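Local coordinates for cellulosomal-scaffolding protein A (Clostridium thermocellum, PDB 4B9F), which carries a family 3a carbohydrate-binding module that probably anchors the cellulosome scaffold to cellulose, at residues 15-20 and 116-121; 34-39 and 144-149; 58-63 and 99-104. All blocks are in the same frame, centred on the assembly; numbering follows the deposited sequence.

Contact 1 of 3, residues 15-20 and 116-121; sequences TNSINP and NDWSNY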
loop_
_atom_site.group_PDB
_atom_site.type_symbol
_atom_site.label_atom_id
_atom_site.label_comp_id
_atom_site.label_asym_id
_atom_site.label_seq_id
_atom_site.Cartn_x
_atom_site.Cartn_y
_atom_site.Cartn_z
ATOM N N THR A 15 17.817 3.423 -2.680
ATOM C CA THR A 15 17.260 2.349 -3.493
ATOM C C THR A 15 16.570 2.936 -4.712
ATOM O O THR A 15 16.065 4.050 -4.651
ATOM C CB THR A 15 16.241 1.515 -2.679
ATOM O OG1 THR A 15 15.752 0.431 -3.478
ATOM C CG2 THR A 15 15.057 2.372 -2.221
ATOM N N ASN A 16 16.549 2.200 -5.822
ATOM C CA ASN A 16 15.786 2.651 -6.983
ATOM C C ASN A 16 14.378 2.059 -7.059
ATOM O O ASN A 16 13.647 2.296 -8.013
ATOM C CB ASN A 16 16.566 2.463 -8.295
ATOM C CG ASN A 16 16.793 1.001 -8.660
ATOM O OD1 ASN A 16 16.135 0.096 -8.156
ATOM N ND2 ASN A 16 17.724 0.776 -9.573
ATOM N N SER A 17 14.010 1.275 -6.056
ATOM C CA SER A 17 12.666 0.742 -5.991
ATOM C C SER A 17 12.189 0.756 -4.557
ATOM O O SER A 17 12.950 0.476 -3.630
ATOM C CB SER A 17 12.627 -0.687 -6.533
ATOM O OG SER A 17 13.169 -0.739 -7.842
ATOM N N ILE A 18 10.921 1.100 -4.389
ATOM C CA ILE A 18 10.261 1.058 -3.089
ATOM C C ILE A 18 9.209 -0.051 -3.137
ATOM O O ILE A 18 8.497 -0.198 -4.129
ATOM C CB ILE A 18 9.667 2.433 -2.724
ATOM C CG1 ILE A 18 10.824 3.421 -2.511
ATOM C CG2 ILE A 18 8.824 2.352 -1.445
ATOM C CD1 ILE A 18 10.420 4.874 -2.336
ATOM N N ASN A 19 9.136 -0.847 -2.074
ATOM C CA ASN A 19 8.353 -2.079 -2.085
ATOM C C ASN A 19 7.431 -2.182 -0.883
ATOM O O ASN A 19 7.702 -2.923 0.065
ATOM C CB ASN A 19 9.279 -3.298 -2.132
ATOM C CG ASN A 19 10.112 -3.341 -3.392
ATOM O OD1 ASN A 19 11.099 -2.614 -3.529
ATOM N ND2 ASN A 19 9.707 -4.177 -4.332
ATOM N N PRO A 20 6.328 -1.427 -0.908
ATOM C CA PRO A 20 5.375 -1.459 0.203
ATOM C C PRO A 20 4.605 -2.778 0.207
ATOM O O PRO A 20 4.047 -3.167 -0.822
ATOM C CB PRO A 20 4.446 -0.271 -0.095
ATOM C CG PRO A 20 4.571 -0.057 -1.563
ATOM C CD PRO A 20 5.925 -0.516 -1.991
ATOM N N ASN A 116 10.798 6.439 -13.626
ATOM C CA ASN A 116 10.916 5.879 -14.965
ATOM C C ASN A 116 12.353 5.867 -15.487
ATOM O O ASN A 116 12.673 5.115 -16.410
ATOM C CB ASN A 116 9.935 6.558 -15.928
ATOM C CG ASN A 116 8.468 6.223 -15.607
ATOM O OD1 ASN A 116 8.178 5.501 -14.644
ATOM N ND2 ASN A 116 7.542 6.763 -16.396
ATOM N N ASP A 117 13.220 6.670 -14.876
ATOM C CA ASP A 117 14.639 6.676 -15.231
ATOM C C ASP A 117 15.482 5.832 -14.265
ATOM O O ASP A 117 16.706 5.799 -14.366
ATOM C CB ASP A 117 15.177 8.112 -15.337
ATOM C CG ASP A 117 15.278 8.810 -13.992
ATOM O OD1 ASP A 117 14.704 8.313 -13.005
ATOM O OD2 ASP A 117 15.929 9.875 -13.926
ATOM N N TRP A 118 14.809 5.154 -13.337
ATOM C CA TRP A 118 15.465 4.244 -12.396
ATOM C C TRP A 118 16.480 4.933 -11.483
ATOM O O TRP A 118 17.398 4.293 -10.956
ATOM C CB TRP A 118 16.033 3.002 -13.124
ATOM C CG TRP A 118 14.896 2.183 -13.649
ATOM C CD1 TRP A 118 14.320 2.274 -14.884
ATOM C CD2 TRP A 118 14.134 1.213 -12.921
ATOM N NE1 TRP A 118 13.258 1.406 -14.974
ATOM C CE2 TRP A 118 13.122 0.745 -13.781
ATOM C CE3 TRP A 118 14.213 0.691 -11.625
ATOM C CZ2 TRP A 118 12.200 -0.225 -13.390
ATOM C CZ3 TRP A 118 13.294 -0.271 -11.238
ATOM C CH2 TRP A 118 12.305 -0.720 -12.118
ATOM N N SER A 119 16.282 6.232 -11.263
ATOM C CA SER A 119 17.127 6.991 -10.344
ATOM C C SER A 119 16.747 6.721 -8.885
ATOM O O SER A 119 15.731 6.093 -8.586
ATOM C CB SER A 119 17.098 8.491 -10.665
ATOM O OG SER A 119 15.800 9.035 -10.564
ATOM N N ASN A 120 17.584 7.180 -7.968
ATOM C CA ASN A 120 17.462 6.751 -6.581
ATOM C C ASN A 120 16.454 7.507 -5.730
ATOM O O ASN A 120 16.179 8.686 -5.954
ATOM C CB ASN A 120 18.824 6.783 -5.891
ATOM C CG ASN A 120 19.739 5.674 -6.361
ATOM O OD1 ASN A 120 19.276 4.633 -6.821
ATOM N ND2 ASN A 120 21.045 5.887 -6.237
ATOM N N TYR A 121 15.915 6.776 -4.758
ATOM C CA TYR A 121 15.173 7.321 -3.638
ATOM C C TYR A 121 16.012 7.180 -2.372
ATOM O O TYR A 121 16.920 6.335 -2.291
ATOM C CB TYR A 121 13.929 6.488 -3.372
ATOM C CG TYR A 121 12.852 6.464 -4.418
ATOM C CD1 TYR A 121 11.942 7.516 -4.546
ATOM C CD2 TYR A 121 12.688 5.349 -5.236
ATOM C CE1 TYR A 121 10.911 7.462 -5.485
ATOM C CE2 TYR A 121 11.678 5.289 -6.173
ATOM C CZ TYR A 121 10.785 6.343 -6.292
ATOM O OH TYR A 121 9.769 6.259 -7.214
HETATM O O HOH W 1 13.669 4.552 -9.533
HETATM O O HOH W 2 19.399 2.631 -10.927
#
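Thr15 and Tyr121 form a single antiparallel hydrogen-bonded pair: Tyr121 N reaches Thr15 O at 2.7 Å in a nearly straight bond (171° at the hydrogen), and Thr15 N returns a longer bond to Tyr121 O at 3.1 Å. Past this pair no direct backbone bond is made; two waters bridge instead, while Asn16 stays in contact with Trp118. One water donates to both Asn16 O and Ser119 O; a second accepts from Asn16 ND2 and donates to Trp118 O at 2.6 Å from its oxygen. Asn16 CB lies 3.3 Å from Trp118 O. Asn16 CG, between its backbone N and carbonyl carbon (chi1 67°), is thereby brought to the indole edge, in the ring plane, 3.9 Å from Trp118 CE3, with the amide plane turned 76° against it. Here two loops of a calcium-binding beta-sandwich meet, one entering strand 20-26 and the other leaving strand 106-115; the side chain of Tyr121 is about 5 Å from the calcium, and the next residue, Thr122, is a ligand. Asp117 OD1 closes an Asx turn onto Ser119 N and also accepts from Ser119 OG, both from the same face of the carboxylate. On the buried side, Ile18 CD1 sits over one face of the Tyr121 ring in a CH-pi contact, 3.7 Å from the centroid. At the far end of the ring Tyr121 OH is hydrogen-bonded to Gln51 OE1.

Contact 2 of 3, residues 34-39 and 144-149; sequences LSKLTL and YLNGVL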
loop_
_atom_site.group_PDB
_atom_site.type_symbol
_atom_site.label_atom_id
_atom_site.label_comp_id
_atom_site.label_asym_id
_atom_site.label_seq_id
_atom_site.Cartn_x
_atom_site.Cartn_y
_atom_site.Cartn_z
ATOM N N LEU A 34 -13.915 -4.131 -2.363
ATOM C CA LEU A 34 -12.536 -3.704 -2.610
ATOM C C LEU A 34 -12.429 -2.587 -3.643
ATOM O O LEU A 34 -11.471 -1.817 -3.623
ATOM C CB LEU A 34 -11.661 -4.880 -3.035
ATOM C CG LEU A 34 -11.218 -5.806 -1.908
ATOM C CD1 LEU A 34 -10.341 -6.907 -2.485
ATOM C CD2 LEU A 34 -10.463 -5.039 -0.835
ATOM N N SER A 35 -13.402 -2.495 -4.548
ATOM C CA SER A 35 -13.378 -1.434 -5.548
ATOM C C SER A 35 -13.506 -0.055 -4.902
ATOM O O SER A 35 -13.259 0.961 -5.554
ATOM C CB SER A 35 -14.461 -1.644 -6.620
ATOM O OG SER A 35 -15.752 -1.323 -6.131
ATOM N N LYS A 36 -13.891 -0.028 -3.625
ATOM C CA LYS A 36 -14.009 1.222 -2.876
ATOM C C LYS A 36 -12.852 1.452 -1.901
ATOM O O LYS A 36 -12.795 2.495 -1.254
ATOM C CB LYS A 36 -15.321 1.250 -2.085
ATOM C CG LYS A 36 -16.553 0.866 -2.878
ATOM C CD LYS A 36 -16.885 1.904 -3.927
ATOM C CE LYS A 36 -18.251 1.626 -4.539
ATOM N NZ LYS A 36 -18.610 2.608 -5.597
ATOM N N LEU A 37 -11.935 0.490 -1.788
ATOM C CA LEU A 37 -10.851 0.575 -0.814
ATOM C C LEU A 37 -9.604 1.194 -1.420
ATOM O O LEU A 37 -9.166 0.794 -2.498
ATOM C CB LEU A 37 -10.501 -0.810 -0.277
ATOM C CG LEU A 37 -9.390 -0.856 0.776
ATOM C CD1 LEU A 37 -9.811 -0.138 2.062
ATOM C CD2 LEU A 37 -8.998 -2.296 1.075
ATOM N N THR A 38 -9.037 2.184 -0.738
ATOM C CA THR A 38 -7.747 2.716 -1.158
ATOM C C THR A 38 -6.768 2.708 0.014
ATOM O O THR A 38 -7.180 2.813 1.178
ATOM C CB THR A 38 -7.853 4.134 -1.740
ATOM O OG1 THR A 38 -8.493 4.985 -0.788
ATOM C CG2 THR A 38 -8.643 4.130 -3.047
ATOM N N LEU A 39 -5.484 2.563 -0.305
ATOM C CA LEU A 39 -4.412 2.524 0.677
ATOM C C LEU A 39 -3.387 3.579 0.299
ATOM O O LEU A 39 -3.102 3.769 -0.892
ATOM C CB LEU A 39 -3.741 1.144 0.665
ATOM C CG LEU A 39 -4.686 -0.050 0.819
ATOM C CD1 LEU A 39 -3.936 -1.368 0.586
ATOM C CD2 LEU A 39 -5.337 -0.058 2.179
ATOM N N TYR A 144 -8.797 4.082 3.178
ATOM C CA TYR A 144 -10.063 4.784 2.985
ATOM C C TYR A 144 -11.042 3.851 2.294
ATOM O O TYR A 144 -10.654 3.085 1.413
ATOM C CB TYR A 144 -9.868 6.042 2.133
ATOM C CG TYR A 144 -8.971 7.074 2.776
ATOM C CD1 TYR A 144 -7.591 6.902 2.802
ATOM C CD2 TYR A 144 -9.501 8.218 3.373
ATOM C CE1 TYR A 144 -6.764 7.824 3.405
ATOM C CE2 TYR A 144 -8.682 9.156 3.974
ATOM C CZ TYR A 144 -7.317 8.953 3.989
ATOM O OH TYR A 144 -6.494 9.869 4.593
ATOM N N LEU A 145 -12.308 3.913 2.701
ATOM C CA LEU A 145 -13.351 3.139 2.041
ATOM C C LEU A 145 -14.353 4.140 1.490
ATOM O O LEU A 145 -14.971 4.887 2.254
ATOM C CB LEU A 145 -14.020 2.182 3.032
ATOM C CG LEU A 145 -14.955 1.120 2.453
ATOM C CD1 LEU A 145 -14.206 0.212 1.475
ATOM C CD2 LEU A 145 -15.590 0.299 3.567
ATOM N N ASN A 146 -14.489 4.171 0.167
ATOM C CA ASN A 146 -15.303 5.177 -0.504
ATOM C C ASN A 146 -14.904 6.590 -0.077
ATOM O O ASN A 146 -15.756 7.465 0.093
ATOM C CB ASN A 146 -16.793 4.925 -0.252
ATOM C CG ASN A 146 -17.674 5.489 -1.346
ATOM O OD1 ASN A 146 -17.207 5.781 -2.448
ATOM N ND2 ASN A 146 -18.959 5.639 -1.052
ATOM N N GLY A 147 -13.602 6.798 0.114
ATOM C CA GLY A 147 -13.073 8.106 0.469
ATOM C C GLY A 147 -13.156 8.450 1.946
ATOM O O GLY A 147 -12.736 9.538 2.357
ATOM N N VAL A 148 -13.712 7.536 2.738
ATOM C CA VAL A 148 -13.866 7.739 4.177
ATOM C C VAL A 148 -12.772 6.971 4.916
ATOM O O VAL A 148 -12.619 5.769 4.727
ATOM C CB VAL A 148 -15.233 7.228 4.661
ATOM C CG1 VAL A 148 -15.355 7.366 6.171
ATOM C CG2 VAL A 148 -16.368 7.974 3.958
ATOM N N LEU A 149 -12.009 7.670 5.750
ATOM C CA LEU A 149 -10.903 7.039 6.463
ATOM C C LEU A 149 -11.393 5.883 7.337
ATOM O O LEU A 149 -12.345 6.030 8.102
ATOM C CB LEU A 149 -10.142 8.067 7.303
ATOM C CG LEU A 149 -8.863 7.527 7.954
ATOM C CD1 LEU A 149 -7.796 8.593 7.952
ATOM C CD2 LEU A 149 -9.103 7.030 9.367
HETATM O O HOH W 3 -11.386 5.009 -0.943
#
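Thr38 and Tyr144 exchange two backbone hydrogen bonds as an antiparallel hydrogen-bonded pair, Thr38 N to Tyr144 O at 2.8 Å and Tyr144 N to Thr38 O at 2.9 Å. The next pair, Leu37 with Leu145, is non-hydrogen-bonded, and there the chains are closed by CA-H...O contacts: Leu37 CA to Tyr144 O and Leu145 CA to Lys36 O. Lys36 O also takes a hydrogen bond from Asn146 N at 2.8 Å and another from a water, so this carbonyl accepts two hydrogen bonds where the ladder ends. That water links three groups, since it also accepts from Gly147 N and lies 2.9 Å from Thr38 OG1. The threonine hydroxyl is placed between its backbone N and carbonyl carbon (chi1 55°), which brings OG1 to 3.4 Å from Tyr144 CB as well as to the water. Strands 37-43 and 142-145 are neighbours in the five-stranded antiparallel sheet of the sandwich, and residues 145-148 make a type I' turn, with Asn146 and Gly147 both at positive phi, that folds 142-145 back into the edge strand 148-151. Leu37 CG is anti to its backbone N (chi1 -179°), carrying Leu37 CD1 to 3.4 Å from Tyr144 O. On the same face Leu145 CD1 meets Leu37 CB at 4.2 Å and rests against Lys36 CB. Lys36 and Asn146 lie side by side, pointing the same way, CD meeting OD1 only loosely. Further out, Leu37 N, of the first strand residue, bonds back to Leu34 O of the 3-10 turn. Leu37 packs on Phe96 of strand 88-96, Thr38 touches Glu93 and Ser95 of that strand, and Arg40 makes a cation-pi contact with Tyr144.

Contact 3 of 3, residues 58-63 and 99-104; sequences AAIIGS and GTLEPG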
loop_
_atom_site.group_PDB
_atom_site.type_symbol
_atom_site.label_atom_id
_atom_site.label_comp_id
_atom_site.label_asym_id
_atom_site.label_seq_id
_atom_site.Cartn_x
_atom_site.Cartn_y
_atom_site.Cartn_z
ATOM N N ALA A 58 -0.613 -10.237 -5.479
ATOM C CA ALA A 58 -1.685 -9.943 -4.531
ATOM C C ALA A 58 -2.674 -11.082 -4.538
ATOM O O ALA A 58 -2.932 -11.689 -5.582
ATOM C CB ALA A 58 -2.383 -8.633 -4.877
ATOM N N ALA A 59 -3.247 -11.361 -3.377
ATOM C CA ALA A 59 -4.237 -12.418 -3.289
ATOM C C ALA A 59 -5.218 -12.134 -2.179
ATOM O O ALA A 59 -4.868 -11.515 -1.164
ATOM C CB ALA A 59 -3.570 -13.790 -3.087
ATOM N N ILE A 60 -6.452 -12.576 -2.390
ATOM C CA ILE A 60 -7.467 -12.560 -1.346
ATOM C C ILE A 60 -7.519 -13.955 -0.744
ATOM O O ILE A 60 -7.714 -14.945 -1.463
ATOM C CB ILE A 60 -8.856 -12.172 -1.898
ATOM C CG1 ILE A 60 -8.797 -10.793 -2.568
ATOM C CG2 ILE A 60 -9.896 -12.204 -0.786
ATOM C CD1 ILE A 60 -10.076 -10.425 -3.334
ATOM N N ILE A 61 -7.311 -14.025 0.566
ATOM C CA ILE A 61 -7.308 -15.288 1.281
ATOM C C ILE A 61 -8.563 -15.359 2.135
ATOM O O ILE A 61 -8.783 -14.507 2.999
ATOM C CB ILE A 61 -6.066 -15.411 2.186
ATOM C CG1 ILE A 61 -4.787 -15.151 1.378
ATOM C CG2 ILE A 61 -6.050 -16.766 2.893
ATOM C CD1 ILE A 61 -4.590 -16.072 0.183
ATOM N N GLY A 62 -9.397 -16.365 1.886
ATOM C CA GLY A 62 -10.639 -16.503 2.615
ATOM C C GLY A 62 -10.412 -16.947 4.040
ATOM O O GLY A 62 -9.309 -17.358 4.420
ATOM N N SER A 63 -11.469 -16.894 4.833
ATOM C CA SER A 63 -11.366 -17.308 6.229
ATOM C C SER A 63 -11.012 -18.793 6.390
ATOM O O SER A 63 -10.465 -19.197 7.424
ATOM C CB SER A 63 -12.658 -16.984 6.976
ATOM O OG SER A 63 -13.736 -17.730 6.448
ATOM N N GLY A 99 -13.517 -6.947 -6.592
ATOM C CA GLY A 99 -13.284 -7.915 -5.535
ATOM C C GLY A 99 -14.020 -7.582 -4.252
ATOM O O GLY A 99 -14.461 -6.452 -4.033
ATOM N N THR A 100 -14.139 -8.587 -3.399
ATOM C CA THR A 100 -14.872 -8.466 -2.158
ATOM C C THR A 100 -14.042 -9.101 -1.062
ATOM O O THR A 100 -13.476 -10.187 -1.237
ATOM C CB THR A 100 -16.234 -9.180 -2.251
ATOM O OG1 THR A 100 -17.035 -8.557 -3.263
ATOM C CG2 THR A 100 -16.966 -9.118 -0.932
ATOM N N LEU A 101 -13.950 -8.401 0.060
ATOM C CA LEU A 101 -13.250 -8.906 1.220
ATOM C C LEU A 101 -14.285 -9.312 2.268
ATOM O O LEU A 101 -14.885 -8.457 2.926
ATOM C CB LEU A 101 -12.310 -7.833 1.768
ATOM C CG LEU A 101 -11.235 -8.300 2.741
ATOM C CD1 LEU A 101 -10.318 -9.296 2.053
ATOM C CD2 LEU A 101 -10.445 -7.110 3.260
ATOM N N GLU A 102 -14.505 -10.617 2.399
ATOM C CA GLU A 102 -15.502 -11.154 3.330
ATOM C C GLU A 102 -15.046 -11.000 4.775
ATOM O O GLU A 102 -13.855 -10.837 5.030
ATOM C CB GLU A 102 -15.729 -12.644 3.040
ATOM C CG GLU A 102 -16.281 -12.951 1.651
ATOM C CD GLU A 102 -17.737 -12.554 1.484
ATOM O OE1 GLU A 102 -18.414 -12.284 2.502
ATOM O OE2 GLU A 102 -18.216 -12.518 0.334
ATOM N N PRO A 103 -15.989 -11.066 5.729
ATOM C CA PRO A 103 -15.567 -11.071 7.135
ATOM C C PRO A 103 -14.562 -12.187 7.395
ATOM O O PRO A 103 -14.795 -13.333 7.000
ATOM C CB PRO A 103 -16.871 -11.353 7.887
ATOM C CG PRO A 103 -17.940 -10.836 6.981
ATOM C CD PRO A 103 -17.456 -11.104 5.587
ATOM N N GLY A 104 -13.449 -11.851 8.038
ATOM C CA GLY A 104 -12.431 -12.836 8.358
ATOM C C GLY A 104 -11.434 -13.105 7.239
ATOM O O GLY A 104 -10.462 -13.839 7.438
HETATM O O HOH W 4 -15.956 -15.184 5.553
#
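Pro103 O, on the side of Ser63, accepts a hydrogen bond from a water whose oxygen is 2.6 Å away; the same water makes only a weak, long contact with Ser63 OG at 3.5 Å. The serine hydroxyl stands between its backbone N and carbonyl carbon (chi1 64°), which is what brings OG even this near the water, and its CB lies 3.9 Å from Gly104 O. Gly104 has a positive phi, a conformation suited to glycine, and its carbonyl approaches the serine backbone at CA. The other half of the contact is apolar. Ile60 CG2 meets the CD1 branch of Leu101 at 4.1 Å, the two side chains lying obliquely to each other, while the far methyl, Ile60 CD1, comes to 4.0 Å from Thr100 O. Ile60 also packs on Leu34 and Val107, and Leu101 O is hydrogen-bonded to Asn26 ND2. The backbones are too far apart here for a ladder, with 7.3 Å between Ile60 CA and Leu101 CA. Short strand 100-101 pairs instead with 32-33, and the chain after it turns into strand 106-115, the antiparallel neighbour of 51-61: a connection at one end of the beta-sandwich, packed on strand 51-61 by side chains and not by pairing.

Contacts 1 and 2 both rest on antiparallel backbone pairing: contact 1 has one bridge where two short strands run into loops that lead to or from the six-stranded sheet, plus a buried CH-pi contact; contact 2 has two successive pairs between neighbouring inner strands of the five-stranded sheet, beside a tight turn to the edge strand. Contact 3 packs a strand of the six-stranded sheet on short strand 100-101 through side chains and a water, without direct hydrogen bonds. Contact 1 is partly buried near the calcium; contacts 2 and 3 lie largely on the surface. Contacts 2 and 3 touch through Leu34, whose N probably bonds to Gly99 O at 2.9 Å and whose CD1 packs on Ile60 CD1.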